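Local structure of probable csgAB operon transcriptional regulatory protein (5XP0) at residues Thr24-Gln29 with Leu47-Arg52; Leu64-Glu69 with Leu93-Asp98. The protein is the master regulator of biofilm formation, needed for transcription of the curli operon csgAB; this chain is its atypical receiver domain. One frame throughout, in Å; residues are numbered along the deposited sequence.

Interaction 1 (Thr24-Gln29 with Leu47-Arg52)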
loop_
_atom_site.group_PDB
_atom_site.type_symbol
_atom_site.label_atom_id
_atom_site.label_comp_id
_atom_site.label_asym_id
_atom_site.label_seq_id
_atom_site.Cartn_x
_atom_site.Cartn_y
_atom_site.Cartn_z
ATOM N N THR B 24 -2.722 -8.090 -2.629
ATOM C CA THR B 24 -3.288 -6.773 -2.402
ATOM C C THR B 24 -3.437 -6.068 -3.746
ATOM O O THR B 24 -3.270 -6.668 -4.815
ATOM C CB THR B 24 -2.383 -5.991 -1.457
ATOM O OG1 THR B 24 -2.973 -4.704 -1.179
ATOM C CG2 THR B 24 -1.048 -5.849 -2.104
ATOM N N LYS B 25 -3.726 -4.778 -3.691
ATOM C CA LYS B 25 -3.706 -3.963 -4.903
ATOM C C LYS B 25 -2.267 -3.559 -5.173
ATOM O O LYS B 25 -1.635 -2.943 -4.300
ATOM C CB LYS B 25 -4.531 -2.703 -4.715
ATOM C CG LYS B 25 -4.420 -1.715 -5.892
ATOM C CD LYS B 25 -5.238 -0.455 -5.629
ATOM C CE LYS B 25 -6.718 -0.632 -5.758
ATOM N NZ LYS B 25 -7.359 0.717 -5.998
ATOM N N PRO B 26 -1.701 -3.868 -6.344
ATOM C CA PRO B 26 -0.307 -3.518 -6.559
ATOM C C PRO B 26 -0.198 -2.001 -6.553
ATOM O O PRO B 26 -1.041 -1.288 -7.091
ATOM C CB PRO B 26 0.028 -4.129 -7.932
ATOM C CG PRO B 26 -1.019 -5.119 -8.186
ATOM C CD PRO B 26 -2.252 -4.619 -7.488
ATOM N N SER B 27 0.812 -1.512 -5.888
ATOM C CA SER B 27 0.978 -0.088 -5.667
ATOM C C SER B 27 2.381 0.105 -5.153
ATOM O O SER B 27 2.980 -0.816 -4.574
ATOM C CB SER B 27 -0.021 0.454 -4.641
ATOM O OG SER B 27 0.286 -0.064 -3.352
ATOM N N LEU B 28 2.885 1.332 -5.308
ATOM C CA LEU B 28 4.194 1.623 -4.731
ATOM C C LEU B 28 4.183 1.337 -3.237
ATOM O O LEU B 28 5.174 0.857 -2.683
ATOM C CB LEU B 28 4.593 3.073 -4.969
ATOM C CG LEU B 28 6.027 3.349 -4.494
ATOM C CD1 LEU B 28 7.038 2.638 -5.397
ATOM C CD2 LEU B 28 6.299 4.779 -4.490
ATOM N N GLN B 29 3.089 1.665 -2.544
ATOM C CA GLN B 29 3.126 1.453 -1.109
ATOM C C GLN B 29 3.105 -0.032 -0.737
ATOM O O GLN B 29 3.747 -0.411 0.240
ATOM C CB GLN B 29 2.019 2.198 -0.388
ATOM C CG GLN B 29 0.685 1.907 -0.828
ATOM C CD GLN B 29 0.190 2.851 -1.912
ATOM O OE1 GLN B 29 0.905 3.141 -2.879
ATOM N NE2 GLN B 29 -1.041 3.325 -1.764
ATOM N N LEU B 47 4.615 -9.885 -4.455
ATOM C CA LEU B 47 3.338 -9.194 -4.470
ATOM C C LEU B 47 2.452 -9.848 -5.512
ATOM O O LEU B 47 2.913 -10.137 -6.610
ATOM C CB LEU B 47 3.594 -7.740 -4.834
ATOM C CG LEU B 47 2.626 -6.615 -4.528
ATOM C CD1 LEU B 47 3.342 -5.288 -4.831
ATOM C CD2 LEU B 47 1.389 -6.748 -5.385
ATOM N N HIS B 48 1.189 -10.064 -5.199
ATOM C CA HIS B 48 0.256 -10.589 -6.201
ATOM C C HIS B 48 -1.031 -9.780 -6.199
ATOM O O HIS B 48 -1.628 -9.569 -5.146
ATOM C CB HIS B 48 -0.056 -12.063 -5.959
ATOM C CG HIS B 48 -1.065 -12.624 -6.911
ATOM N ND1 HIS B 48 -0.715 -13.166 -8.127
ATOM C CD2 HIS B 48 -2.418 -12.686 -6.845
ATOM C CE1 HIS B 48 -1.802 -13.589 -8.747
ATOM N NE2 HIS B 48 -2.848 -13.306 -7.992
ATOM N N ASN B 49 -1.496 -9.393 -7.390
ATOM C CA ASN B 49 -2.724 -8.623 -7.532
ATOM C C ASN B 49 -3.923 -9.450 -7.077
ATOM O O ASN B 49 -4.264 -10.461 -7.709
ATOM C CB ASN B 49 -2.926 -8.240 -8.995
ATOM C CG ASN B 49 -4.011 -7.206 -9.167
ATOM O OD1 ASN B 49 -4.953 -7.118 -8.364
ATOM N ND2 ASN B 49 -3.860 -6.382 -10.182
ATOM N N ILE B 50 -4.587 -8.983 -6.018
ATOM C CA ILE B 50 -5.757 -9.643 -5.433
ATOM C C ILE B 50 -6.868 -9.848 -6.439
ATOM O O ILE B 50 -7.713 -10.748 -6.267
ATOM C CB ILE B 50 -6.254 -8.812 -4.239
ATOM C CG1 ILE B 50 -7.322 -9.586 -3.475
ATOM C CG2 ILE B 50 -6.793 -7.422 -4.700
ATOM C CD1 ILE B 50 -7.607 -9.006 -2.085
ATOM N N GLN B 51 -6.900 -9.033 -7.485
ATOM C CA GLN B 51 -7.914 -9.194 -8.522
ATOM C C GLN B 51 -7.472 -10.116 -9.635
ATOM O O GLN B 51 -8.239 -10.323 -10.578
ATOM C CB GLN B 51 -8.338 -7.833 -9.080
ATOM C CG GLN B 51 -8.914 -6.972 -7.984
ATOM C CD GLN B 51 -9.855 -5.908 -8.484
ATOM O OE1 GLN B 51 -11.037 -5.903 -8.130
ATOM N NE2 GLN B 51 -9.352 -5.006 -9.308
ATOM N N ARG B 52 -6.279 -10.696 -9.558
ATOM C CA ARG B 52 -5.863 -11.649 -10.573
ATOM C C ARG B 52 -5.769 -13.051 -9.997
ATOM O O ARG B 52 -5.483 -13.246 -8.811
ATOM C CB ARG B 52 -4.553 -11.238 -11.233
ATOM C CG ARG B 52 -4.812 -10.043 -12.152
ATOM C CD ARG B 52 -3.742 -9.756 -13.187
ATOM N NE ARG B 52 -4.122 -8.580 -13.974
ATOM C CZ ARG B 52 -4.999 -8.596 -14.976
ATOM N NH1 ARG B 52 -5.600 -9.725 -15.327
ATOM N NH2 ARG B 52 -5.287 -7.479 -15.631
#
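Thr24 and the backbone of His48 to Ile50 join the C-terminal ends of two adjacent parallel strands, 19-24 and 45-49, the two strands of a beta-alpha-beta unit in this CheY-like receiver domain. Parallel pairing is evident in the bonds of Thr24: its N donates to His48 O over 3.1 Å, and its O accepts from Ile50 N at 2.9 Å with a nearly straight N-H...O angle of 167°. The same carbonyl oxygen also receives a CH...O contact from Asn49 CA, and Ile50 CG2 packs beside it, 3.6 Å from Thr24 O. With OG1 anti to the backbone nitrogen (chi1 -177°), the Thr24 hydroxyl is turned to Asp66, while its methyl faces Leu47. Lys25 is directed away and forms a salt bridge with Glu69 of the second subunit. At Pro26 the packing becomes side chain on side chain. The ring meets the Asn49 amide with CD, 3.6 Å from Asn49 CG, and on another flank its CB lies 3.9 Å from Leu47 CD2. Ser27, at the N-cap of helix 28-41, turns its hydroxyl to Ala30 N. At the end of its strand Asn49 begins a type I turn to Arg52 and, with its side chain, an Asx turn: Asn49 OD1 accepts from Gln51 N at 2.9 Å, while His48 NE2 donates to Arg52 O at 2.8 Å, that oxygen lying 13° from the imidazole plane.

Interaction 2 (Leu64-Glu69 with Leu93-Asp98)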
loop_
_atom_site.group_PDB
_atom_site.type_symbol
_atom_site.label_atom_id
_atom_site.label_comp_id
_atom_site.label_asym_id
_atom_site.label_seq_id
_atom_site.Cartn_x
_atom_site.Cartn_y
_atom_site.Cartn_z
ATOM N N LEU B 64 -0.307 -12.976 2.928
ATOM C CA LEU B 64 -0.874 -11.814 3.604
ATOM C C LEU B 64 -1.975 -11.274 2.715
ATOM O O LEU B 64 -1.696 -10.698 1.663
ATOM C CB LEU B 64 0.171 -10.745 3.861
ATOM C CG LEU B 64 1.305 -11.036 4.818
ATOM C CD1 LEU B 64 2.204 -9.775 4.955
ATOM C CD2 LEU B 64 0.710 -11.422 6.128
ATOM N N MET B 65 -3.208 -11.472 3.143
ATOM C CA MET B 65 -4.416 -11.215 2.348
ATOM C C MET B 65 -4.987 -9.862 2.740
ATOM O O MET B 65 -5.482 -9.708 3.860
ATOM C CB MET B 65 -5.443 -12.297 2.640
ATOM C CG MET B 65 -6.804 -12.068 1.983
ATOM S SD MET B 65 -6.595 -12.134 0.233
ATOM C CE MET B 65 -6.044 -13.816 -0.011
ATOM N N ASP B 66 -4.966 -8.902 1.822
ATOM C CA ASP B 66 -5.368 -7.524 2.160
ATOM C C ASP B 66 -6.894 -7.379 2.201
ATOM O O ASP B 66 -7.542 -7.162 1.181
ATOM C CB ASP B 66 -4.775 -6.543 1.162
ATOM C CG ASP B 66 -4.947 -5.073 1.604
ATOM O OD1 ASP B 66 -5.697 -4.816 2.570
ATOM O OD2 ASP B 66 -4.291 -4.195 1.013
ATOM N N MET B 67 -7.445 -7.362 3.411
ATOM C CA MET B 67 -8.884 -7.318 3.591
ATOM C C MET B 67 -9.489 -5.995 3.140
ATOM O O MET B 67 -10.668 -5.956 2.803
ATOM C CB MET B 67 -9.210 -7.581 5.049
ATOM C CG MET B 67 -8.927 -8.988 5.427
ATOM S SD MET B 67 -9.980 -10.164 4.622
ATOM C CE MET B 67 -11.510 -9.798 5.434
ATOM N N MET B 68 -8.715 -4.921 3.087
ATOM C CA MET B 68 -9.275 -3.666 2.590
ATOM C C MET B 68 -9.530 -3.697 1.095
ATOM O O MET B 68 -10.246 -2.834 0.587
ATOM C CB MET B 68 -8.328 -2.508 2.872
ATOM C CG MET B 68 -8.455 -1.845 4.217
ATOM S SD MET B 68 -7.245 -0.488 4.334
ATOM C CE MET B 68 -7.359 -0.114 6.108
ATOM N N GLU B 69 -8.936 -4.640 0.373
ATOM C CA GLU B 69 -9.134 -4.754 -1.063
ATOM C C GLU B 69 -10.083 -5.886 -1.413
ATOM O O GLU B 69 -10.306 -6.156 -2.590
ATOM C CB GLU B 69 -7.784 -4.977 -1.756
ATOM C CG GLU B 69 -6.810 -3.840 -1.536
ATOM C CD GLU B 69 -7.372 -2.517 -2.006
ATOM O OE1 GLU B 69 -7.952 -2.478 -3.108
ATOM O OE2 GLU B 69 -7.300 -1.539 -1.245
ATOM N N LEU B 93 -4.632 -12.369 7.657
ATOM C CA LEU B 93 -5.428 -11.282 7.121
ATOM C C LEU B 93 -4.798 -9.950 7.496
ATOM O O LEU B 93 -4.410 -9.734 8.645
ATOM C CB LEU B 93 -6.841 -11.362 7.658
ATOM C CG LEU B 93 -7.517 -12.713 7.439
ATOM C CD1 LEU B 93 -8.968 -12.634 7.996
ATOM C CD2 LEU B 93 -7.527 -13.170 5.979
ATOM N N LEU B 94 -4.660 -9.086 6.514
ATOM C CA LEU B 94 -4.033 -7.802 6.686
ATOM C C LEU B 94 -5.087 -6.710 6.582
ATOM O O LEU B 94 -6.079 -6.865 5.868
ATOM C CB LEU B 94 -2.963 -7.626 5.601
ATOM C CG LEU B 94 -2.040 -6.423 5.665
ATOM C CD1 LEU B 94 -1.024 -6.656 6.779
ATOM C CD2 LEU B 94 -1.339 -6.226 4.288
ATOM N N ASN B 95 -4.870 -5.611 7.308
ATOM C CA ASN B 95 -5.776 -4.453 7.271
ATOM C C ASN B 95 -7.208 -4.878 7.547
ATOM O O ASN B 95 -8.141 -4.435 6.875
ATOM C CB ASN B 95 -5.717 -3.706 5.936
ATOM C CG ASN B 95 -4.353 -3.131 5.626
ATOM O OD1 ASN B 95 -3.677 -2.534 6.479
ATOM N ND2 ASN B 95 -3.930 -3.322 4.377
ATOM N N THR B 96 -7.386 -5.740 8.544
ATOM C CA THR B 96 -8.683 -6.347 8.803
ATOM C C THR B 96 -9.620 -5.375 9.493
ATOM O O THR B 96 -9.223 -4.721 10.470
ATOM C CB THR B 96 -8.554 -7.590 9.683
ATOM O OG1 THR B 96 -7.607 -8.505 9.109
ATOM C CG2 THR B 96 -9.909 -8.268 9.796
ATOM N N PRO B 97 -10.865 -5.269 9.041
ATOM C CA PRO B 97 -11.810 -4.407 9.745
ATOM C C PRO B 97 -11.895 -4.817 11.196
ATOM O O PRO B 97 -11.970 -6.014 11.528
ATOM C CB PRO B 97 -13.136 -4.658 9.016
ATOM C CG PRO B 97 -12.752 -5.060 7.674
ATOM C CD PRO B 97 -11.444 -5.807 7.799
ATOM N N ASP B 98 -11.866 -3.831 12.078
ATOM C CA ASP B 98 -12.333 -4.106 13.419
ATOM C C ASP B 98 -13.685 -4.769 13.234
ATOM O O ASP B 98 -14.418 -4.440 12.301
ATOM C CB ASP B 98 -12.435 -2.820 14.240
ATOM C CG ASP B 98 -11.093 -2.130 14.400
ATOM O OD1 ASP B 98 -10.184 -2.728 15.015
ATOM O OD2 ASP B 98 -10.937 -0.997 13.895
#
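Met65 and Asp66 pair with Leu93 and Leu94 as neighbouring strands of the parallel sheet in a receiver domain, where such strand ends border the site used for phosphorylation in typical members of the family. Backbone bonds set the register: Leu94 N donates to Met65 O at 2.8 Å, and Leu94 O accepts from Met67 N at 2.9 Å. The polar side-chain contact is Asn95 ND2 to Asp66 OD1, 2.9 Å long and almost straight at 176°. The acceptor lies in the plane of the Asn95 amide, but ND2 stands 51° above the carboxylate plane, the two planes being turned 53° apart. From the opposite face Met68 N reaches the same oxygen at 3.1 Å, forming an Asx turn, so OD1 is gripped by two donors and the carboxylate is restrained in its rotation. Asp66 OD2 bonds to Thr24 OG1 and to Gln29 of the second subunit. The remaining contacts are van der Waals packing. Met67, bent at chi2 and chi3, lays CG 3.9 Å from Leu93 CB and brings SD near Leu93 CD2, while its CB meets Pro97 CD. Met68, extended beyond CG, crosses the aliphatic CB of Asn95 at about a right angle, with CG 3.7 Å from Asn95 CB. Around this buried contact, Met65 and Met67 pack on helix 72-83, Leu94 touches strand 19-24, and Leu93 and Thr96 lean on strand 111-114.

Following the chain from its N terminus, strand 19-24 leads into helix 28-41, and interaction 1 closes that excursion when strand 45-49 returns beside it. Strand 61-66 then enters on the other flank of 19-24, and interaction 2 closes a second beta-alpha-beta unit when, after helix 72-83, strand 90-94 returns beside 61-66. The two loops stand in series, neither nested nor crossed, with centres about 13 Å apart. They meet where Thr24 OG1 lies 2.6 Å from Asp66 OD2, a probable hydrogen bond, and where Ile50 CD1 packs against Asp66 O. Together they tie four strands of one sheet, and both also touch the second subunit.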